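Tryptophanyl-tRNA synthetase (Cryptosporidium parvum Iowa II, PDB 3HV0) probably catalyses the ATP-dependent attachment of L-tryptophan to tRNA(Trp), releasing AMP and diphosphate, as a class I aminoacyl-tRNA synthetase. Local coordinates at residues Arg53-Leu57 with Val94-Phe98; Ser85-His89 with Lys140-Ala144. One frame throughout, in Å; residues are numbered along the deposited sequence.

Interaction 1. Residues Arg53-Leu57 with Val94-Phe98; sequences RNIFL and VPFLF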
ATOM      1  N   ARG A  53      11.184   5.838 -37.490  1.00 27.91           N
ATOM      2  CA  ARG A  53       9.794   5.797 -37.934  1.00 27.47           C
ATOM      3  C   ARG A  53       8.877   6.627 -37.021  1.00 26.44           C
ATOM      4  O   ARG A  53       7.668   6.653 -37.223  1.00 25.80           O
ATOM      5  CB  ARG A  53       9.289   4.342 -37.984  1.00 27.84           C
ATOM      6  CG  ARG A  53      10.229   3.305 -38.608  1.00 28.65           C
ATOM      7  CD  ARG A  53      10.076   3.217 -40.089  1.00 31.23           C
ATOM      8  NE  ARG A  53      11.067   2.334 -40.726  1.00 32.68           N
ATOM      9  CZ  ARG A  53      10.972   1.006 -40.811  1.00 32.85           C
ATOM     10  NH1 ARG A  53       9.931   0.349 -40.272  1.00 32.78           N
ATOM     11  NH2 ARG A  53      11.930   0.329 -41.434  1.00 31.63           N
ATOM     12  N   ASN A  54       9.456   7.278 -36.013  1.00 26.00           N
ATOM     13  CA  ASN A  54       8.702   8.071 -35.003  1.00 25.67           C
ATOM     14  C   ASN A  54       7.616   7.272 -34.269  1.00 25.36           C
ATOM     15  O   ASN A  54       6.507   7.754 -34.030  1.00 25.59           O
ATOM     16  CB  ASN A  54       8.113   9.361 -35.618  1.00 25.42           C
ATOM     17  CG  ASN A  54       9.167  10.207 -36.339  1.00 25.26           C
ATOM     18  OD1 ASN A  54      10.207  10.542 -35.782  1.00 23.68           O
ATOM     19  ND2 ASN A  54       8.898  10.541 -37.589  1.00 25.99           N
ATOM     20  N   ILE A  55       7.965   6.045 -33.908  1.00 24.95           N
ATOM     21  CA  ILE A  55       7.109   5.177 -33.114  1.00 24.81           C
ATOM     22  C   ILE A  55       7.346   5.532 -31.656  1.00 24.64           C
ATOM     23  O   ILE A  55       6.409   5.621 -30.879  1.00 24.44           O
ATOM     24  CB  ILE A  55       7.439   3.667 -33.320  1.00 24.76           C
ATOM     25  CG1 ILE A  55       7.311   3.251 -34.787  1.00 24.92           C
ATOM     26  CG2 ILE A  55       6.534   2.793 -32.431  1.00 24.72           C
ATOM     27  CD1 ILE A  55       5.900   3.050 -35.269  1.00 25.20           C
ATOM     28  N   PHE A  56       8.615   5.662 -31.288  1.00 24.76           N
ATOM     29  CA  PHE A  56       9.007   6.402 -30.098  1.00 25.13           C
ATOM     30  C   PHE A  56       9.343   7.792 -30.598  1.00 25.43           C
ATOM     31  O   PHE A  56      10.401   8.005 -31.214  1.00 25.73           O
ATOM     32  CB  PHE A  56      10.202   5.761 -29.382  1.00 25.11           C
ATOM     33  CG  PHE A  56       9.816   4.676 -28.428  1.00 25.55           C
ATOM     34  CD1 PHE A  56       9.686   3.363 -28.859  1.00 25.95           C
ATOM     35  CD2 PHE A  56       9.527   4.971 -27.104  1.00 25.69           C
ATOM     36  CE1 PHE A  56       9.297   2.363 -27.969  1.00 26.29           C
ATOM     37  CE2 PHE A  56       9.149   3.981 -26.218  1.00 26.07           C
ATOM     38  CZ  PHE A  56       9.041   2.673 -26.648  1.00 26.02           C
ATOM     39  N   LEU A  57       8.418   8.724 -30.379  1.00 25.40           N
ATOM     40  CA  LEU A  57       8.514  10.064 -30.959  1.00 25.61           C
ATOM     41  C   LEU A  57       8.807  11.169 -29.948  1.00 25.66           C
ATOM     42  O   LEU A  57       9.154  12.272 -30.336  1.00 25.31           O
ATOM     43  CB  LEU A  57       7.232  10.416 -31.712  1.00 25.75           C
ATOM     44  CG  LEU A  57       5.843  10.206 -31.095  1.00 26.26           C
ATOM     45  CD1 LEU A  57       5.834   9.996 -29.601  1.00 26.39           C
ATOM     46  CD2 LEU A  57       4.923  11.351 -31.439  1.00 26.84           C
ATOM     47  N   VAL A  94       5.779  -3.581 -28.222  1.00 28.39           N
ATOM     48  CA  VAL A  94       6.437  -2.385 -28.734  1.00 27.95           C
ATOM     49  C   VAL A  94       7.343  -1.741 -27.660  1.00 27.87           C
ATOM     50  O   VAL A  94       8.538  -1.537 -27.898  1.00 28.42           O
ATOM     51  CB  VAL A  94       5.422  -1.391 -29.362  1.00 28.05           C
ATOM     52  CG1 VAL A  94       6.031   0.023 -29.527  1.00 27.54           C
ATOM     53  CG2 VAL A  94       4.918  -1.944 -30.708  1.00 27.12           C
ATOM     54  N   PRO A  95       6.818  -1.472 -26.466  1.00 27.28           N
ATOM     55  CA  PRO A  95       7.764  -0.936 -25.488  1.00 27.04           C
ATOM     56  C   PRO A  95       8.817  -1.941 -25.008  1.00 26.64           C
ATOM     57  O   PRO A  95       9.943  -1.550 -24.749  1.00 27.49           O
ATOM     58  CB  PRO A  95       6.859  -0.507 -24.327  1.00 26.92           C
ATOM     59  CG  PRO A  95       5.523  -0.373 -24.910  1.00 26.84           C
ATOM     60  CD  PRO A  95       5.443  -1.441 -25.953  1.00 27.10           C
ATOM     61  N   PHE A  96       8.463  -3.221 -24.911  1.00 26.03           N
ATOM     62  CA  PHE A  96       9.391  -4.256 -24.437  1.00 25.23           C
ATOM     63  C   PHE A  96      10.545  -4.532 -25.421  1.00 24.94           C
ATOM     64  O   PHE A  96      11.708  -4.588 -25.009  1.00 24.22           O
ATOM     65  CB  PHE A  96       8.646  -5.543 -24.060  1.00 24.99           C
ATOM     66  CG  PHE A  96       7.961  -5.454 -22.721  1.00 25.08           C
ATOM     67  CD1 PHE A  96       8.684  -5.561 -21.556  1.00 24.77           C
ATOM     68  CD2 PHE A  96       6.610  -5.194 -22.632  1.00 24.18           C
ATOM     69  CE1 PHE A  96       8.077  -5.432 -20.333  1.00 24.00           C
ATOM     70  CE2 PHE A  96       5.998  -5.078 -21.413  1.00 23.79           C
ATOM     71  CZ  PHE A  96       6.725  -5.200 -20.263  1.00 23.57           C
ATOM     72  N   LEU A  97      10.219  -4.689 -26.700  1.00 24.84           N
ATOM     73  CA  LEU A  97      11.238  -4.839 -27.740  1.00 25.03           C
ATOM     74  C   LEU A  97      12.177  -3.629 -27.781  1.00 25.06           C
ATOM     75  O   LEU A  97      13.388  -3.764 -27.966  1.00 25.54           O
ATOM     76  CB  LEU A  97      10.605  -5.070 -29.118  1.00 24.88           C
ATOM     77  CG  LEU A  97       9.910  -6.412 -29.416  1.00 25.47           C
ATOM     78  CD1 LEU A  97       9.550  -6.498 -30.911  1.00 24.81           C
ATOM     79  CD2 LEU A  97      10.720  -7.629 -28.999  1.00 24.43           C
ATOM     80  N   PHE A  98      11.626  -2.440 -27.573  1.00 25.20           N
ATOM     81  CA  PHE A  98      12.440  -1.215 -27.554  1.00 25.23           C
ATOM     82  C   PHE A  98      13.395  -1.135 -26.349  1.00 25.25           C
ATOM     83  O   PHE A  98      14.566  -0.778 -26.487  1.00 25.99           O
ATOM     84  CB  PHE A  98      11.539   0.003 -27.574  1.00 24.98           C
ATOM     85  CG  PHE A  98      12.271   1.272 -27.791  1.00 25.28           C
ATOM     86  CD1 PHE A  98      12.855   1.537 -29.019  1.00 26.51           C
ATOM     87  CD2 PHE A  98      12.390   2.200 -26.770  1.00 25.71           C
ATOM     88  CE1 PHE A  98      13.547   2.710 -29.239  1.00 26.76           C
ATOM     89  CE2 PHE A  98      13.056   3.376 -26.962  1.00 26.06           C
ATOM     90  CZ  PHE A  98      13.642   3.648 -28.210  1.00 27.36           C
TER
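Phe56 and Phe98 face each other across widely spaced backbones, their CA atoms 8.7 Å apart, where the start of strand 56-60 passes the N-terminal part of helix 93-106. That helix belongs to the Rossmann-fold catalytic core of a class I synthetase, and the strand joins its sheet next to strand 250-254 and antiparallel to it. The gap is bridged by the two rings in an offset stack, with centroids 3.8 Å apart and planes inclined by 17°. CD1 of Phe56 stands over the centre of the Phe98 ring, whereas CD2 of Phe98 lies towards the rim of the Phe56 ring. Phe98 reaches across with CG anti to its backbone N (chi1 -170°); Phe56 instead carries CG beside its own N and opposite the carbonyl carbon. Phe51 meets the Phe98 ring edge-to-face, and Ile252 of strand 250-254 touches both stacked rings. CZ of Phe56 also approaches, at 4.0 Å, CA of Pro95, whose side chain lies about 6 Å from the bound tryptophan. Beside the stack, CG2 of Ile55 meets CG1 of Val94 at 4.0 Å. The Val94 carbonyl O lies in the plane of the Phe56 ring, at its edge, 4.0 Å from CE1.

Interaction 2. Residues Ser85-His89 with Lys140-Ala144; sequences SESLH and KDIIA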
ATOM      1  N   SER A  85      -4.855  -9.793 -19.141  1.00 27.42           N
ATOM      2  CA  SER A  85      -5.063 -10.950 -20.020  1.00 27.18           C
ATOM      3  C   SER A  85      -3.896 -11.892 -19.826  1.00 27.01           C
ATOM      4  O   SER A  85      -2.811 -11.473 -19.428  1.00 26.70           O
ATOM      5  CB  SER A  85      -5.141 -10.516 -21.491  1.00 27.13           C
ATOM      6  OG  SER A  85      -3.873 -10.095 -21.981  1.00 28.28           O
ATOM      7  N   GLU A  86      -4.125 -13.164 -20.120  1.00 27.33           N
ATOM      8  CA  GLU A  86      -3.119 -14.195 -19.901  1.00 27.58           C
ATOM      9  C   GLU A  86      -1.936 -14.056 -20.852  1.00 28.04           C
ATOM     10  O   GLU A  86      -0.810 -14.412 -20.484  1.00 28.43           O
ATOM     11  CB  GLU A  86      -3.720 -15.591 -20.014  1.00 27.64           C
ATOM     12  CG  GLU A  86      -2.909 -16.626 -19.246  1.00 28.58           C
ATOM     13  CD  GLU A  86      -3.481 -18.021 -19.332  1.00 29.86           C
ATOM     14  OE1 GLU A  86      -4.474 -18.300 -18.616  1.00 29.84           O
ATOM     15  OE2 GLU A  86      -2.911 -18.839 -20.100  1.00 30.59           O
ATOM     16  N   SER A  87      -2.184 -13.530 -22.055  1.00 28.17           N
ATOM     17  CA  SER A  87      -1.118 -13.287 -23.022  1.00 28.51           C
ATOM     18  C   SER A  87      -1.005 -11.812 -23.420  1.00 28.49           C
ATOM     19  O   SER A  87      -1.969 -11.060 -23.404  1.00 28.91           O
ATOM     20  CB  SER A  87      -1.338 -14.145 -24.260  1.00 28.51           C
ATOM     21  OG  SER A  87      -0.193 -14.080 -25.093  1.00 29.89           O
ATOM     22  N   LEU A  88       0.201 -11.397 -23.762  1.00 28.90           N
ATOM     23  CA  LEU A  88       0.443 -10.031 -24.219  1.00 28.60           C
ATOM     24  C   LEU A  88      -0.044  -9.872 -25.655  1.00 28.56           C
ATOM     25  O   LEU A  88       0.107 -10.796 -26.462  1.00 28.39           O
ATOM     26  CB  LEU A  88       1.932  -9.689 -24.128  1.00 28.18           C
ATOM     27  CG  LEU A  88       2.372  -9.033 -22.798  1.00 28.49           C
ATOM     28  CD1 LEU A  88       1.916  -9.822 -21.559  1.00 27.73           C
ATOM     29  CD2 LEU A  88       3.881  -8.814 -22.781  1.00 26.20           C
ATOM     30  N   HIS A  89      -0.640  -8.712 -25.969  1.00 28.86           N
ATOM     31  CA  HIS A  89      -0.931  -8.360 -27.374  1.00 28.98           C
ATOM     32  C   HIS A  89       0.408  -8.087 -28.043  1.00 28.70           C
ATOM     33  O   HIS A  89       1.417  -7.843 -27.370  1.00 29.19           O
ATOM     34  CB  HIS A  89      -1.809  -7.111 -27.519  1.00 29.40           C
ATOM     35  CG  HIS A  89      -3.087  -7.152 -26.732  1.00 31.46           C
ATOM     36  ND1 HIS A  89      -3.484  -6.124 -25.903  1.00 34.43           N
ATOM     37  CD2 HIS A  89      -4.064  -8.086 -26.661  1.00 34.39           C
ATOM     38  CE1 HIS A  89      -4.650  -6.424 -25.350  1.00 35.51           C
ATOM     39  NE2 HIS A  89      -5.024  -7.611 -25.793  1.00 35.55           N
ATOM     40  N   LYS A 140       6.630 -14.723 -18.638  1.00 25.19           N
ATOM     41  CA  LYS A 140       7.186 -15.619 -19.643  1.00 25.53           C
ATOM     42  C   LYS A 140       7.250 -14.948 -21.020  1.00 25.41           C
ATOM     43  O   LYS A 140       8.263 -15.050 -21.735  1.00 25.48           O
ATOM     44  CB  LYS A 140       6.366 -16.919 -19.742  1.00 25.67           C
ATOM     45  CG  LYS A 140       6.366 -17.772 -18.489  1.00 26.41           C
ATOM     46  CD  LYS A 140       5.393 -18.942 -18.596  1.00 27.59           C
ATOM     47  CE  LYS A 140       5.751 -20.026 -17.578  1.00 29.20           C
ATOM     48  NZ  LYS A 140       4.768 -21.148 -17.511  1.00 31.00           N
ATOM     49  N   ASP A 141       6.165 -14.286 -21.401  1.00 25.15           N
ATOM     50  CA  ASP A 141       6.156 -13.527 -22.645  1.00 25.37           C
ATOM     51  C   ASP A 141       7.202 -12.424 -22.573  1.00 24.98           C
ATOM     52  O   ASP A 141       7.838 -12.102 -23.563  1.00 24.22           O
ATOM     53  CB  ASP A 141       4.804 -12.851 -22.876  1.00 25.91           C
ATOM     54  CG  ASP A 141       3.657 -13.822 -23.031  1.00 26.55           C
ATOM     55  OD1 ASP A 141       2.506 -13.407 -22.747  1.00 28.88           O
ATOM     56  OD2 ASP A 141       3.882 -14.971 -23.448  1.00 27.54           O
ATOM     57  N   ILE A 142       7.338 -11.807 -21.399  1.00 24.91           N
ATOM     58  CA  ILE A 142       8.280 -10.702 -21.246  1.00 24.80           C
ATOM     59  C   ILE A 142       9.707 -11.225 -21.377  1.00 24.88           C
ATOM     60  O   ILE A 142      10.496 -10.670 -22.146  1.00 25.20           O
ATOM     61  CB  ILE A 142       8.056  -9.917 -19.946  1.00 24.69           C
ATOM     62  CG1 ILE A 142       6.771  -9.098 -20.074  1.00 24.38           C
ATOM     63  CG2 ILE A 142       9.243  -8.983 -19.649  1.00 24.88           C
ATOM     64  CD1 ILE A 142       6.266  -8.499 -18.793  1.00 23.29           C
ATOM     65  N   ILE A 143      10.016 -12.315 -20.679  1.00 24.75           N
ATOM     66  CA  ILE A 143      11.360 -12.923 -20.738  1.00 25.05           C
ATOM     67  C   ILE A 143      11.676 -13.443 -22.144  1.00 25.48           C
ATOM     68  O   ILE A 143      12.836 -13.436 -22.582  1.00 25.62           O
ATOM     69  CB  ILE A 143      11.513 -14.059 -19.705  1.00 24.93           C
ATOM     70  CG1 ILE A 143      11.456 -13.492 -18.284  1.00 24.80           C
ATOM     71  CG2 ILE A 143      12.821 -14.822 -19.900  1.00 24.14           C
ATOM     72  CD1 ILE A 143      11.060 -14.502 -17.246  1.00 23.74           C
ATOM     73  N   ALA A 144      10.636 -13.870 -22.857  1.00 25.75           N
ATOM     74  CA  ALA A 144      10.787 -14.351 -24.238  1.00 25.92           C
ATOM     75  C   ALA A 144      11.301 -13.292 -25.227  1.00 25.92           C
ATOM     76  O   ALA A 144      11.620 -13.629 -26.347  1.00 26.55           O
ATOM     77  CB  ALA A 144       9.464 -14.960 -24.744  1.00 25.54           C
TER
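The polar part of this contact centres on the carboxylate of Asp141, which reaches from helix 128-143 to the backbone of Leu88. Leu88 N donates a hydrogen bond to Asp141 OD1 (3.2 Å, with an N-H...O angle of 158°). The donor comes from above the carboxylate, 35° out of its plane. Asp141 CG is turned beside its own backbone N (chi1 -63°), a position from which the acid extends off the helix towards the loop. The same oxygen rests against CA of Ser87, at 3.6 Å. The other oxygen, OD2, forms a salt bridge with Arg366 NE of helix 344-367, so that the acid is gripped from two parts of the chain and its negative charge is probably stabilised.

Within the loop, Ser85 OG donates to Ser87 O over 2.6 Å, approaching from outside the carbonyl plane. Arg81 NH2 also bonds this hydroxyl, and Asn138 ND2 of helix 128-143 bonds Ser85 O, a second tie between loop and helix.

The apolar part is small. Leu88 points its side chain towards the helix, and its CD2 branch meets CG1 of Ile142 at 4.0 Å, the two side chains crossing at about a right angle. CD2 also passes CB of Asp141 at 4.1 Å, while the CD1 branch lies 3.8 Å from OD1. Leu88 and Asp141 thus run alongside each other in opposite directions.

The backbone of Leu88 is also hydrogen-bonded to that of Val278. The segment ends on His89, the first residue of what is by sequence the HIGH-type signature of class I synthetases, closed by His92; the arrangement is that of the loop joining the first strand of the parallel part of the sheet, 76-81, to helix 93-106 in this Rossmann-fold catalytic domain.

In the fold
The centres of the two contacts lie about 17 Å apart, and their segments alternate along the chain: 53-57, 85-89, 94-98, 140-144. Interaction 1 ties the N-terminal part of helix 93-106 to strand 56-60, antiparallel to its neighbours 29-30 and 250-254, and interaction 2 fixes the loop that leads into it against helix 128-143. Both helices are crossover connections of the parallel sheet, linking strands 76-81, 110-114 and 152-156 in turn. The contacts touch directly where Phe96 CZ packs on Ile142 CD1 at 3.6 Å. Helix 93-106 is thus placed between strand 56-60 and helix 128-143; Asp141 of interaction 2 also reaches helix 344-367 through Arg366, while Pro95 of interaction 1 is close to the bound tryptophan.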